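Side-chain contacts in putative enoyl-CoA hydratase (Streptomyces avermitilis, PDB 3GKB), which probably acts on acyl-coenzyme A thioesters as a member of the crotonase superfamily, perhaps hydrating enoyl-CoA, although its true reaction is not established: residues 10-15 / 21-26; 53-58 / 204-209; 71-76 / 255-260; 94-99 / 231-236; 101-106 / 125-130. All coordinates share one frame; numbering follows the deposited sequence.

Contact 1: residues 10-15 / 21-26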
# COMPACT_ATOMS: atom_id res chain seq x y z
N THR B 10 8.30 28.10 -21.05
CA THR B 10 7.27 27.08 -20.74
C THR B 10 6.85 27.04 -19.26
O THR B 10 5.97 26.25 -18.87
CB THR B 10 7.75 25.67 -21.09
OG1 THR B 10 8.85 25.31 -20.23
CG2 THR B 10 8.17 25.56 -22.57
N LEU B 11 7.49 27.89 -18.46
CA LEU B 11 7.22 27.95 -17.03
C LEU B 11 7.70 29.29 -16.47
O LEU B 11 8.44 30.03 -17.14
CB LEU B 11 7.90 26.77 -16.31
CG LEU B 11 9.42 26.64 -16.38
CD1 LEU B 11 10.02 27.45 -15.24
CD2 LEU B 11 9.91 25.17 -16.30
N ARG B 12 7.23 29.59 -15.26
CA ARG B 12 7.70 30.73 -14.47
C ARG B 12 8.05 30.27 -13.07
O ARG B 12 7.40 29.37 -12.54
CB ARG B 12 6.59 31.77 -14.35
CG ARG B 12 6.31 32.47 -15.64
CD ARG B 12 5.25 33.56 -15.43
NE ARG B 12 3.93 33.03 -15.10
CZ ARG B 12 3.14 32.40 -15.97
NH1 ARG B 12 3.53 32.17 -17.23
NH2 ARG B 12 1.95 31.99 -15.59
N VAL B 13 9.07 30.89 -12.48
CA VAL B 13 9.46 30.59 -11.14
C VAL B 13 9.53 31.84 -10.29
O VAL B 13 9.98 32.90 -10.75
CB VAL B 13 10.83 29.89 -11.07
CG1 VAL B 13 11.11 29.44 -9.65
CG2 VAL B 13 10.88 28.73 -12.00
N SER B 14 9.07 31.74 -9.06
CA SER B 14 9.25 32.79 -8.07
C SER B 14 9.48 32.16 -6.71
O SER B 14 9.08 31.02 -6.47
CB SER B 14 8.05 33.70 -8.04
OG SER B 14 6.88 33.02 -7.67
N SER B 15 10.17 32.86 -5.83
CA SER B 15 10.44 32.31 -4.54
C SER B 15 10.46 33.39 -3.49
O SER B 15 10.86 34.53 -3.75
CB SER B 15 11.74 31.51 -4.56
OG SER B 15 12.84 32.38 -4.64
N ARG B 21 7.78 28.59 -6.20
CA ARG B 21 6.59 28.16 -6.92
C ARG B 21 6.97 28.08 -8.39
O ARG B 21 7.47 29.06 -8.97
CB ARG B 21 5.42 29.13 -6.72
CG ARG B 21 4.74 28.96 -5.38
CD ARG B 21 3.56 29.88 -5.27
NE ARG B 21 3.97 31.27 -5.13
CZ ARG B 21 3.19 32.33 -5.36
NH1 ARG B 21 1.93 32.19 -5.76
NH2 ARG B 21 3.68 33.56 -5.20
N ILE B 22 6.79 26.90 -8.98
CA ILE B 22 7.06 26.70 -10.39
C ILE B 22 5.70 26.52 -11.05
O ILE B 22 4.98 25.58 -10.73
CB ILE B 22 8.00 25.49 -10.62
CG1 ILE B 22 9.37 25.73 -9.95
CG2 ILE B 22 8.16 25.23 -12.09
CD1 ILE B 22 10.33 24.54 -10.05
N ILE B 23 5.34 27.44 -11.93
CA ILE B 23 4.05 27.43 -12.58
C ILE B 23 4.28 27.04 -14.03
O ILE B 23 4.98 27.74 -14.77
CB ILE B 23 3.36 28.82 -12.54
CG1 ILE B 23 3.22 29.30 -11.08
CG2 ILE B 23 1.98 28.74 -13.24
CD1 ILE B 23 2.83 30.79 -10.92
N LEU B 24 3.67 25.92 -14.43
CA LEU B 24 3.83 25.35 -15.74
C LEU B 24 2.83 26.00 -16.70
O LEU B 24 1.64 26.07 -16.40
CB LEU B 24 3.64 23.82 -15.66
CG LEU B 24 4.58 23.10 -14.67
CD1 LEU B 24 3.99 21.78 -14.18
CD2 LEU B 24 5.91 22.86 -15.31
N ASP B 25 3.33 26.53 -17.82
CA ASP B 25 2.52 27.37 -18.73
C ASP B 25 3.06 27.26 -20.16
O ASP B 25 3.97 28.01 -20.57
CB ASP B 25 2.51 28.83 -18.24
CG ASP B 25 1.47 29.71 -18.95
OD1 ASP B 25 0.78 29.24 -19.88
OD2 ASP B 25 1.30 30.89 -18.52
N ASN B 26 2.53 26.27 -20.88
CA ASN B 26 2.96 25.97 -22.25
C ASN B 26 1.73 25.72 -23.11
O ASN B 26 1.38 24.58 -23.39
CB ASN B 26 3.90 24.77 -22.28
CG ASN B 26 4.42 24.47 -23.64
OD1 ASN B 26 4.71 25.39 -24.40
ND2 ASN B 26 4.59 23.19 -23.95
O HOH W 1 5.99 31.37 -9.62
O HOH W 2 6.57 33.84 -4.57

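Contact 2: residues 53-58 / 204-209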
# COMPACT_ATOMS: atom_id res chain seq x y z
N VAL B 53 16.02 28.33 -0.46
CA VAL B 53 14.78 27.65 -0.86
C VAL B 53 14.75 26.26 -0.26
O VAL B 53 15.68 25.48 -0.42
CB VAL B 53 14.64 27.59 -2.38
CG1 VAL B 53 13.36 26.78 -2.77
CG2 VAL B 53 14.55 29.02 -2.96
N ARG B 54 13.67 25.98 0.47
CA ARG B 54 13.50 24.71 1.18
C ARG B 54 12.35 23.83 0.64
O ARG B 54 12.32 22.62 0.89
CB ARG B 54 13.36 24.98 2.67
CG ARG B 54 14.62 25.63 3.28
CD ARG B 54 14.49 25.89 4.74
NE ARG B 54 13.44 26.87 5.04
CZ ARG B 54 13.57 28.20 4.94
NH1 ARG B 54 14.72 28.74 4.53
NH2 ARG B 54 12.55 29.00 5.22
N VAL B 55 11.40 24.44 -0.05
CA VAL B 55 10.20 23.76 -0.56
C VAL B 55 10.00 24.24 -1.97
O VAL B 55 10.20 25.45 -2.24
CB VAL B 55 8.94 24.05 0.30
CG1 VAL B 55 7.69 23.40 -0.30
CG2 VAL B 55 9.17 23.59 1.77
N ILE B 56 9.57 23.34 -2.86
CA ILE B 56 9.18 23.72 -4.24
C ILE B 56 7.75 23.22 -4.48
O ILE B 56 7.43 22.06 -4.18
CB ILE B 56 10.10 23.06 -5.29
CG1 ILE B 56 11.54 23.57 -5.12
CG2 ILE B 56 9.55 23.31 -6.71
CD1 ILE B 56 12.60 22.72 -5.86
N VAL B 57 6.87 24.11 -4.95
CA VAL B 57 5.49 23.73 -5.27
C VAL B 57 5.27 23.90 -6.78
O VAL B 57 5.48 24.99 -7.33
CB VAL B 57 4.44 24.59 -4.56
CG1 VAL B 57 3.01 24.06 -4.93
CG2 VAL B 57 4.62 24.58 -3.03
N PHE B 58 4.86 22.82 -7.42
CA PHE B 58 4.54 22.82 -8.84
C PHE B 58 3.05 22.97 -9.02
O PHE B 58 2.27 22.25 -8.40
CB PHE B 58 4.95 21.50 -9.48
CG PHE B 58 6.40 21.18 -9.39
CD1 PHE B 58 7.30 21.63 -10.33
CD2 PHE B 58 6.88 20.37 -8.38
CE1 PHE B 58 8.65 21.28 -10.27
CE2 PHE B 58 8.22 20.05 -8.31
CZ PHE B 58 9.10 20.52 -9.27
N ARG B 204 -0.58 26.33 2.95
CA ARG B 204 -0.35 26.05 4.36
C ARG B 204 0.71 24.97 4.58
O ARG B 204 1.61 25.15 5.40
CB ARG B 204 -1.63 25.62 5.07
CG ARG B 204 -1.42 25.29 6.55
CD ARG B 204 -2.70 24.93 7.30
NE ARG B 204 -3.29 23.67 6.84
CZ ARG B 204 -2.84 22.44 7.15
NH1 ARG B 204 -1.80 22.25 7.94
NH2 ARG B 204 -3.46 21.38 6.65
N VAL B 205 0.59 23.85 3.85
CA VAL B 205 1.56 22.74 3.98
C VAL B 205 2.96 23.26 3.60
O VAL B 205 3.91 23.05 4.33
CB VAL B 205 1.17 21.54 3.09
CG1 VAL B 205 2.36 20.58 2.89
CG2 VAL B 205 -0.07 20.81 3.69
N ALA B 206 3.06 23.96 2.47
CA ALA B 206 4.36 24.47 1.99
C ALA B 206 5.02 25.43 2.99
O ALA B 206 6.21 25.31 3.28
CB ALA B 206 4.23 25.12 0.59
N ARG B 207 4.25 26.37 3.50
CA ARG B 207 4.75 27.36 4.44
C ARG B 207 5.10 26.73 5.76
O ARG B 207 6.13 27.08 6.32
CB ARG B 207 3.78 28.53 4.60
CG ARG B 207 3.70 29.40 3.31
CD ARG B 207 5.02 30.12 2.90
NE ARG B 207 5.45 31.03 3.96
CZ ARG B 207 5.04 32.29 4.11
NH1 ARG B 207 5.50 33.00 5.14
NH2 ARG B 207 4.18 32.85 3.25
N ASN B 208 4.30 25.77 6.22
CA ASN B 208 4.60 25.06 7.48
C ASN B 208 5.88 24.23 7.40
O ASN B 208 6.66 24.21 8.35
CB ASN B 208 3.42 24.17 7.91
CG ASN B 208 2.28 24.96 8.56
OD1 ASN B 208 2.35 26.18 8.66
ND2 ASN B 208 1.23 24.26 8.98
N ILE B 209 6.11 23.58 6.25
CA ILE B 209 7.33 22.86 6.04
C ILE B 209 8.52 23.81 5.93
O ILE B 209 9.57 23.54 6.51
CB ILE B 209 7.24 21.86 4.84
CG1 ILE B 209 6.19 20.78 5.16
CG2 ILE B 209 8.62 21.25 4.54
CD1 ILE B 209 5.86 19.80 3.99

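Contact 3: residues 71-76 / 255-260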
# COMPACT_ATOMS: atom_id res chain seq x y z
N ASP B 71 5.14 15.66 -25.71
CA ASP B 71 4.86 16.14 -27.05
C ASP B 71 4.95 14.97 -28.04
O ASP B 71 5.96 14.29 -28.15
CB ASP B 71 5.87 17.23 -27.39
CG ASP B 71 5.69 17.79 -28.81
OD1 ASP B 71 4.66 17.48 -29.47
OD2 ASP B 71 6.62 18.53 -29.24
N MET B 72 3.86 14.74 -28.74
CA MET B 72 3.78 13.60 -29.66
C MET B 72 4.67 13.82 -30.91
O MET B 72 4.91 12.88 -31.66
CB MET B 72 2.32 13.37 -30.04
CG MET B 72 1.46 12.69 -28.91
SD MET B 72 -0.37 12.89 -29.13
CE MET B 72 -0.72 11.70 -30.36
N ARG B 73 5.09 15.06 -31.13
CA ARG B 73 6.01 15.40 -32.21
C ARG B 73 7.47 15.47 -31.76
O ARG B 73 8.34 15.90 -32.53
CB ARG B 73 5.64 16.74 -32.81
CG ARG B 73 4.23 16.81 -33.35
CD ARG B 73 4.15 17.91 -34.37
NE ARG B 73 3.00 17.74 -35.22
CZ ARG B 73 1.82 18.30 -34.99
NH1 ARG B 73 1.62 19.05 -33.91
NH2 ARG B 73 0.83 18.07 -35.85
N ILE B 74 7.76 15.04 -30.52
CA ILE B 74 9.11 15.18 -29.98
C ILE B 74 10.17 14.38 -30.79
O ILE B 74 11.34 14.72 -30.76
CB ILE B 74 9.16 14.82 -28.46
CG1 ILE B 74 10.39 15.48 -27.82
CG2 ILE B 74 9.08 13.31 -28.23
CD1 ILE B 74 10.35 15.51 -26.33
N GLY B 75 9.74 13.35 -31.51
CA GLY B 75 10.65 12.52 -32.27
C GLY B 75 10.95 13.06 -33.65
O GLY B 75 11.76 12.47 -34.37
N GLU B 76 10.28 14.15 -34.02
CA GLU B 76 10.48 14.79 -35.32
C GLU B 76 11.77 15.62 -35.32
O GLU B 76 12.32 15.88 -36.38
CB GLU B 76 9.28 15.66 -35.70
CG GLU B 76 7.98 14.88 -35.95
CD GLU B 76 6.77 15.77 -36.28
OE1 GLU B 76 6.94 16.98 -36.57
OE2 GLU B 76 5.63 15.26 -36.25
N GLY B 255 -2.02 9.23 -36.17
CA GLY B 255 -3.48 9.26 -36.22
C GLY B 255 -4.07 10.15 -35.15
O GLY B 255 -5.01 10.91 -35.42
N GLY B 256 -3.49 10.09 -33.96
CA GLY B 256 -3.91 10.93 -32.85
C GLY B 256 -3.78 12.40 -33.16
O GLY B 256 -4.69 13.16 -32.90
N LEU B 257 -2.62 12.81 -33.70
CA LEU B 257 -2.36 14.20 -34.06
C LEU B 257 -3.35 14.67 -35.13
O LEU B 257 -3.93 15.72 -34.98
CB LEU B 257 -0.91 14.40 -34.52
CG LEU B 257 0.14 14.40 -33.40
CD1 LEU B 257 1.53 14.23 -33.93
CD2 LEU B 257 0.02 15.69 -32.58
N LYS B 258 -3.59 13.83 -36.14
CA LYS B 258 -4.53 14.13 -37.20
C LYS B 258 -5.94 14.35 -36.67
O LYS B 258 -6.70 15.17 -37.19
CB LYS B 258 -4.52 12.99 -38.23
CG LYS B 258 -5.43 13.23 -39.41
CD LYS B 258 -5.44 12.04 -40.36
CE LYS B 258 -6.58 12.13 -41.37
NZ LYS B 258 -7.16 10.79 -41.69
N ASP B 259 -6.30 13.63 -35.61
CA ASP B 259 -7.64 13.67 -35.05
C ASP B 259 -7.81 14.66 -33.89
O ASP B 259 -8.87 14.69 -33.26
CB ASP B 259 -8.07 12.25 -34.63
CG ASP B 259 -8.37 11.35 -35.82
OD1 ASP B 259 -8.26 11.81 -36.99
OD2 ASP B 259 -8.73 10.18 -35.59
N GLY B 260 -6.80 15.47 -33.61
CA GLY B 260 -6.93 16.54 -32.64
C GLY B 260 -6.20 16.39 -31.32
O GLY B 260 -6.44 17.20 -30.42

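Contact 4: residues 94-99 / 231-236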
# COMPACT_ATOMS: atom_id res chain seq x y z
N VAL B 94 16.08 9.43 -21.36
CA VAL B 94 15.82 10.87 -21.48
C VAL B 94 14.49 11.31 -20.84
O VAL B 94 14.38 12.38 -20.28
CB VAL B 94 15.94 11.34 -22.97
CG1 VAL B 94 14.73 10.90 -23.80
CG2 VAL B 94 16.11 12.84 -23.05
N PHE B 95 13.48 10.42 -20.89
CA PHE B 95 12.20 10.70 -20.28
C PHE B 95 12.17 10.44 -18.78
O PHE B 95 11.60 11.25 -18.01
CB PHE B 95 11.14 9.90 -21.02
CG PHE B 95 11.06 10.28 -22.46
CD1 PHE B 95 10.58 11.54 -22.82
CD2 PHE B 95 11.55 9.44 -23.45
CE1 PHE B 95 10.55 11.94 -24.15
CE2 PHE B 95 11.52 9.85 -24.79
CZ PHE B 95 11.01 11.09 -25.13
N GLN B 96 12.75 9.32 -18.37
CA GLN B 96 12.93 9.02 -16.95
C GLN B 96 13.72 10.11 -16.25
O GLN B 96 13.52 10.34 -15.07
CB GLN B 96 13.62 7.67 -16.78
CG GLN B 96 12.80 6.48 -17.31
CD GLN B 96 13.59 5.18 -17.39
OE1 GLN B 96 14.84 5.20 -17.46
NE2 GLN B 96 12.88 4.05 -17.41
N ALA B 97 14.59 10.82 -16.98
CA ALA B 97 15.42 11.86 -16.37
C ALA B 97 14.61 12.97 -15.71
O ALA B 97 15.07 13.53 -14.71
CB ALA B 97 16.38 12.45 -17.38
N VAL B 98 13.40 13.26 -16.21
CA VAL B 98 12.52 14.28 -15.60
C VAL B 98 12.07 13.86 -14.19
O VAL B 98 12.35 14.54 -13.19
CB VAL B 98 11.25 14.53 -16.47
CG1 VAL B 98 10.31 15.54 -15.80
CG2 VAL B 98 11.64 14.91 -17.89
N GLY B 99 11.38 12.72 -14.11
CA GLY B 99 10.97 12.20 -12.80
C GLY B 99 12.15 11.92 -11.86
O GLY B 99 12.09 12.19 -10.66
N GLU B 231 17.19 -1.07 -11.13
CA GLU B 231 16.87 -2.25 -11.96
C GLU B 231 15.50 -2.14 -12.60
O GLU B 231 15.31 -2.52 -13.77
CB GLU B 231 17.00 -3.53 -11.16
CG GLU B 231 18.48 -3.89 -10.84
CD GLU B 231 19.44 -3.74 -12.04
OE1 GLU B 231 19.26 -4.42 -13.08
OE2 GLU B 231 20.42 -2.98 -11.93
N GLY B 232 14.54 -1.59 -11.86
CA GLY B 232 13.18 -1.43 -12.40
C GLY B 232 13.13 -0.45 -13.55
O GLY B 232 12.43 -0.69 -14.54
N LEU B 233 13.88 0.65 -13.43
CA LEU B 233 13.90 1.66 -14.49
C LEU B 233 14.57 1.11 -15.76
O LEU B 233 14.10 1.33 -16.86
CB LEU B 233 14.57 2.94 -14.01
CG LEU B 233 13.80 3.75 -12.97
CD1 LEU B 233 14.73 4.79 -12.35
CD2 LEU B 233 12.52 4.40 -13.55
N LEU B 234 15.64 0.34 -15.59
CA LEU B 234 16.26 -0.34 -16.72
C LEU B 234 15.29 -1.32 -17.43
O LEU B 234 15.21 -1.34 -18.67
CB LEU B 234 17.56 -1.03 -16.31
CG LEU B 234 18.75 -0.07 -16.10
CD1 LEU B 234 19.87 -0.75 -15.35
CD2 LEU B 234 19.23 0.51 -17.46
N GLY B 235 14.58 -2.13 -16.64
CA GLY B 235 13.59 -3.06 -17.19
C GLY B 235 12.46 -2.38 -17.95
O GLY B 235 12.04 -2.84 -19.03
N GLU B 236 12.00 -1.25 -17.41
CA GLU B 236 10.97 -0.46 -18.06
C GLU B 236 11.49 0.09 -19.37
O GLU B 236 10.81 0.00 -20.38
CB GLU B 236 10.42 0.65 -17.14
CG GLU B 236 9.50 1.65 -17.84
CD GLU B 236 9.29 2.93 -17.04
OE1 GLU B 236 9.99 3.92 -17.38
OE2 GLU B 236 8.46 2.95 -16.08

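Contact 5: residues 101-106 / 125-130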
# COMPACT_ATOMS: atom_id res chain seq x y z
N LEU B 101 15.02 13.52 -11.76
CA LEU B 101 15.49 14.82 -11.21
C LEU B 101 14.59 15.24 -10.02
O LEU B 101 15.07 15.57 -8.94
CB LEU B 101 15.48 15.87 -12.30
CG LEU B 101 16.09 17.24 -12.00
CD1 LEU B 101 17.56 17.11 -11.66
CD2 LEU B 101 15.84 18.09 -13.23
N ILE B 102 13.28 15.17 -10.22
CA ILE B 102 12.31 15.50 -9.16
C ILE B 102 12.51 14.61 -7.91
O ILE B 102 12.54 15.09 -6.76
CB ILE B 102 10.85 15.39 -9.68
CG1 ILE B 102 10.56 16.45 -10.74
CG2 ILE B 102 9.85 15.53 -8.52
CD1 ILE B 102 9.33 16.19 -11.64
N ARG B 103 12.61 13.31 -8.13
CA ARG B 103 12.72 12.35 -7.01
C ARG B 103 13.95 12.60 -6.13
O ARG B 103 13.92 12.31 -4.95
CB ARG B 103 12.83 10.91 -7.51
CG ARG B 103 11.52 10.26 -7.95
CD ARG B 103 11.50 8.76 -7.64
NE ARG B 103 12.66 8.06 -8.16
CZ ARG B 103 13.45 7.22 -7.49
NH1 ARG B 103 14.49 6.66 -8.11
NH2 ARG B 103 13.21 6.88 -6.23
N HIS B 104 15.03 13.11 -6.73
CA HIS B 104 16.29 13.35 -6.00
C HIS B 104 16.54 14.81 -5.58
O HIS B 104 17.62 15.15 -5.05
CB HIS B 104 17.45 12.79 -6.83
CG HIS B 104 17.36 11.30 -7.00
ND1 HIS B 104 16.82 10.72 -8.13
CD2 HIS B 104 17.71 10.29 -6.18
CE1 HIS B 104 16.86 9.41 -7.99
NE2 HIS B 104 17.40 9.12 -6.82
N GLN B 105 15.53 15.66 -5.78
CA GLN B 105 15.64 17.09 -5.46
C GLN B 105 15.87 17.25 -3.94
O GLN B 105 15.25 16.53 -3.13
CB GLN B 105 14.39 17.83 -5.92
CG GLN B 105 14.46 19.38 -5.92
CD GLN B 105 15.39 19.95 -6.99
OE1 GLN B 105 15.65 19.32 -8.02
NE2 GLN B 105 15.90 21.15 -6.73
N PRO B 106 16.79 18.16 -3.53
CA PRO B 106 17.02 18.34 -2.09
C PRO B 106 15.83 18.96 -1.36
O PRO B 106 15.51 18.54 -0.25
CB PRO B 106 18.24 19.26 -2.01
CG PRO B 106 18.58 19.66 -3.35
CD PRO B 106 17.84 18.78 -4.35
N VAL B 125 3.73 14.00 -11.69
CA VAL B 125 2.93 14.07 -10.46
C VAL B 125 3.39 13.03 -9.44
O VAL B 125 3.56 13.37 -8.26
CB VAL B 125 1.41 13.92 -10.74
CG1 VAL B 125 0.59 13.80 -9.40
CG2 VAL B 125 0.90 15.10 -11.61
N ALA B 126 3.60 11.78 -9.88
CA ALA B 126 3.91 10.67 -8.94
C ALA B 126 5.33 10.75 -8.38
O ALA B 126 5.62 10.19 -7.34
CB ALA B 126 3.70 9.33 -9.63
N ALA B 127 6.20 11.49 -9.06
CA ALA B 127 7.64 11.55 -8.72
C ALA B 127 7.92 12.52 -7.56
O ALA B 127 8.92 12.38 -6.84
CB ALA B 127 8.45 11.99 -9.93
N ALA B 128 7.04 13.50 -7.37
CA ALA B 128 7.21 14.50 -6.32
C ALA B 128 7.09 13.86 -4.93
O ALA B 128 6.46 12.81 -4.77
CB ALA B 128 6.22 15.62 -6.47
N ASP B 129 7.67 14.50 -3.92
CA ASP B 129 7.57 13.98 -2.56
C ASP B 129 6.12 13.83 -2.13
O ASP B 129 5.74 12.85 -1.46
CB ASP B 129 8.31 14.84 -1.54
CG ASP B 129 9.82 14.86 -1.76
OD1 ASP B 129 10.39 13.89 -2.31
OD2 ASP B 129 10.42 15.89 -1.36
N MET B 130 5.28 14.80 -2.49
CA MET B 130 3.86 14.72 -2.15
C MET B 130 3.01 15.40 -3.21
O MET B 130 3.47 16.37 -3.88
CB MET B 130 3.57 15.27 -0.71
CG MET B 130 4.08 16.62 -0.31
SD MET B 130 4.12 16.98 1.55
CE MET B 130 5.70 16.37 2.03
O HOH W 3 11.83 15.50 -4.19

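Contact 1: residues 10-15 / 21-26
Arg12 and Asp25 form a salt bridge across the beta hairpin of strands 11-16 and 19-24, which edges the main sheet of this crotonase-type fold. The backbone frame is antiparallel: Ile23 N donates to Arg12 O at 2.9 Å, and Arg12 N returns a bond to Ile23 O. Ser14 and Arg21 make the next hydrogen-bonded pair, while Asp25 N reaches Thr10 O from above its carbonyl plane.

In the ionic part, Arg12 brings both terminal nitrogens to a single oxygen, with NH1 at 2.9 Å and NH2 at 3.2 Å from Asp25 OD2. They meet it on its anti side, from opposite faces of a carboxylate turned 79° from the guanidinium plane. A bend at chi3 (-67°) turns the Arg12 guanidinium toward Asp25, and NH2 also lies 4.0 Å from Ile23 CG2. Were Asp25 an alanine, the Arg12 guanidinium would probably be left without its charged mate and free to swing into solvent.

Apolar contacts occupy the other face of the sheet. Val13 CG2 rests 3.9 Å from Ile22 CG1, the two side chains lying alongside and pointing the same way, and Leu11 and Val13 are covered by Val43 of helix 34-48. At the end of the pairing, Thr10 CG2 lies beside the Asn26 amide, whose ND2 hydrogen-bonds to Val31 O, while Thr10 OG1 bonds to Glu39.

Water joins the hairpin's exposed end: water 1 donates to Arg21 O at 2.8 Å and also bonds to Ser14 OG at 2.7 Å.

Contact 2: residues 53-58 / 204-209
Val55 puts both of its methyls against helix 195-210. CG1, anti to the backbone N (chi1 177°), comes within 4.0 Å of Ala206 CB. The other branch, CG2, fits between two parts of the helix, 3.7 Å from Ile209 CG2 and equally near the carbonyl oxygen of Ala206. Val57, two residues further along the strand and on the same face, completes the tight region by placing CG2 3.7 Å from Ala206 CB. With only a methyl on the helix at this point, the backbones approach to 6.4 Å between Val55 CA and Ala206 CA.

Helix and strand run nearly antiparallel here, at 167°, an alpha-on-beta layer of the crotonase fold in which the helix lies over one face of the main sheet; Ile110 and Val108 of the adjoining strand 108-113 carry the apolar surface on to Val205 and Ile209. Shortening Val55 to an alanine is likely to open a gap beside Ile209 and strip the Ala206 methyl of one of its two neighbours on the strand.

The helix is looser at two exposed arginines: Arg207 touches His17 and Val19, and Arg204 makes a salt bridge with Asp176 of the second subunit, whose Thr174 covers the buried Val205.

Contact 3: residues 71-76 / 255-260
Asp71 OD1 is gripped by two donors, the backbone N of Arg73 at 3.0 Å and the side-chain amide NE2 of Gln262, and it thereby steadies the loop that carries Met72 and Arg73 against Leu257. The first of these bonds is an Asx turn, in which the N-H meets the oxygen from well above the carboxylate plane; it lies inside a type I beta turn closed by Ile74 N on Asp71 O.

Leu257 fills the angle between the two loop side chains. Its CD1 lies 3.8 Å from Arg73 CG, against the aliphatic part of a chain that stays extended from CG to NE. The other methyl, CD2, sits over one face of the guanidinium, towards its rim, 4.0 Å from Arg73 CZ. The same Leu257 CD1 that meets the arginine chain is approached by Met72 CB at 4.1 Å. The methionine is bent at chi3 (78°), which turns CE in towards the helix backbone, where it lies against the bare CA of Gly256 at 4.1 Å.

The helical segment stops just beyond, in a Schellman motif with Gly260, at positive phi, as the C-prime residue. The loop between strand 55-60 and helix 78-87 is thus packed on the last turn of helix 248-258, and Asp259, just after that helix, touches Leu273 and Val277 of helix 270-280.

Contact 4: residues 94-99 / 231-236
Helices 96-103 and 230-243 are tied together by one buried glutamine, Gln96, which reaches from one helix to the side of the other. Its amide nitrogen spends both hydrogens on the partner. One bond runs from Gln96 NE2 to Glu236 OE1 at 2.9 Å and is almost straight, 172° at the hydrogen. The second goes from Gln96 NE2 to the backbone O of Leu233 at 3.0 Å, arriving tilted from that carbonyl's plane. Both acceptors lie near the plane of the amide, so the pair of bonds fixes its rotation and leaves little doubt which end is nitrogen.

Within the crotonase fold the same carboxylate links a third element, the start of helix 155-163: Glu236 OE1 also accepts from Gly154 N, and OE2 bonds to Thr156 OG1. With CG anti to the backbone N (chi1 170°) and an extended chain beyond, the Glu236 carboxylate reaches Gln96 NE2, the two side chains sliding past each other in opposite directions. Carboxylate and amide planes are turned 47° apart, and NE2 meets OE1 from above the carboxylate plane.

Leu233 supplies the apolar cover, with CD2 3.9 Å from Gln96 NE2 and its CB alongside the amide. At the other end of the glutamine, the backbone N of Gln96 bonds to Asn93 OD1.

Contact 5: residues 101-106 / 125-130
With CG1 of Ile102 beside the backbone N (chi1 -66°), its CG2 branch is directed at the end of helix 120-127, while a similar first torsion in Arg103 lays CG beside Ala127. The CG2 methyl of Ile102 lands on backbone as much as on side chain, 3.6 Å from Ala128 CA and 4.1 Å from Ala127 CB. Arg103 CG lies 3.5 Å from the carbonyl oxygen of Ala127, and beyond it the chain bends twice, taking the guanidinium away to Glu100 and Asp227.

Helices 96-103 and 120-127 thus meet at their C-terminal ends, where small alanines permit the close approach of 5.4 Å between Arg103 CA and Ala127 CA. In the crotonase fold the helix equivalent to 120-127 begins at the oxyanion hole, so this packing probably lies at the end remote from that site.

Water 3 bridges the last turn of helix 96-103 to the loop after helix 120-127, donating to Ile102 O at 2.7 Å and, weakly, to Asp129 OD1. The buried Asp129 carboxylate is shared further, its OD2 forming a salt bridge with Lys221 and its OD1 another with Arg165 of the second subunit.

Overall arrangement
Contact 1 closes first along the chain, pairing the edge hairpin of the main sheet; contact 2 then opens on the next strand, 55-60, and the two touch through Ile22 and Val57. Contact 5 is nested inside the loops closed by contacts 2, 3 and 4. It shares helix 96-103 with contact 4, their centres about 14 Å apart, and meets contact 2 through Met130 and Gln105. Contacts 2 and 3 lie on opposite sides of the chain's centre, with centres about 36 Å apart. Chain regions distant in sequence are thereby drawn onto one sheet-and-helix core, and contacts 2 and 5 also face the second subunit, linking that core to the three-chain assembly.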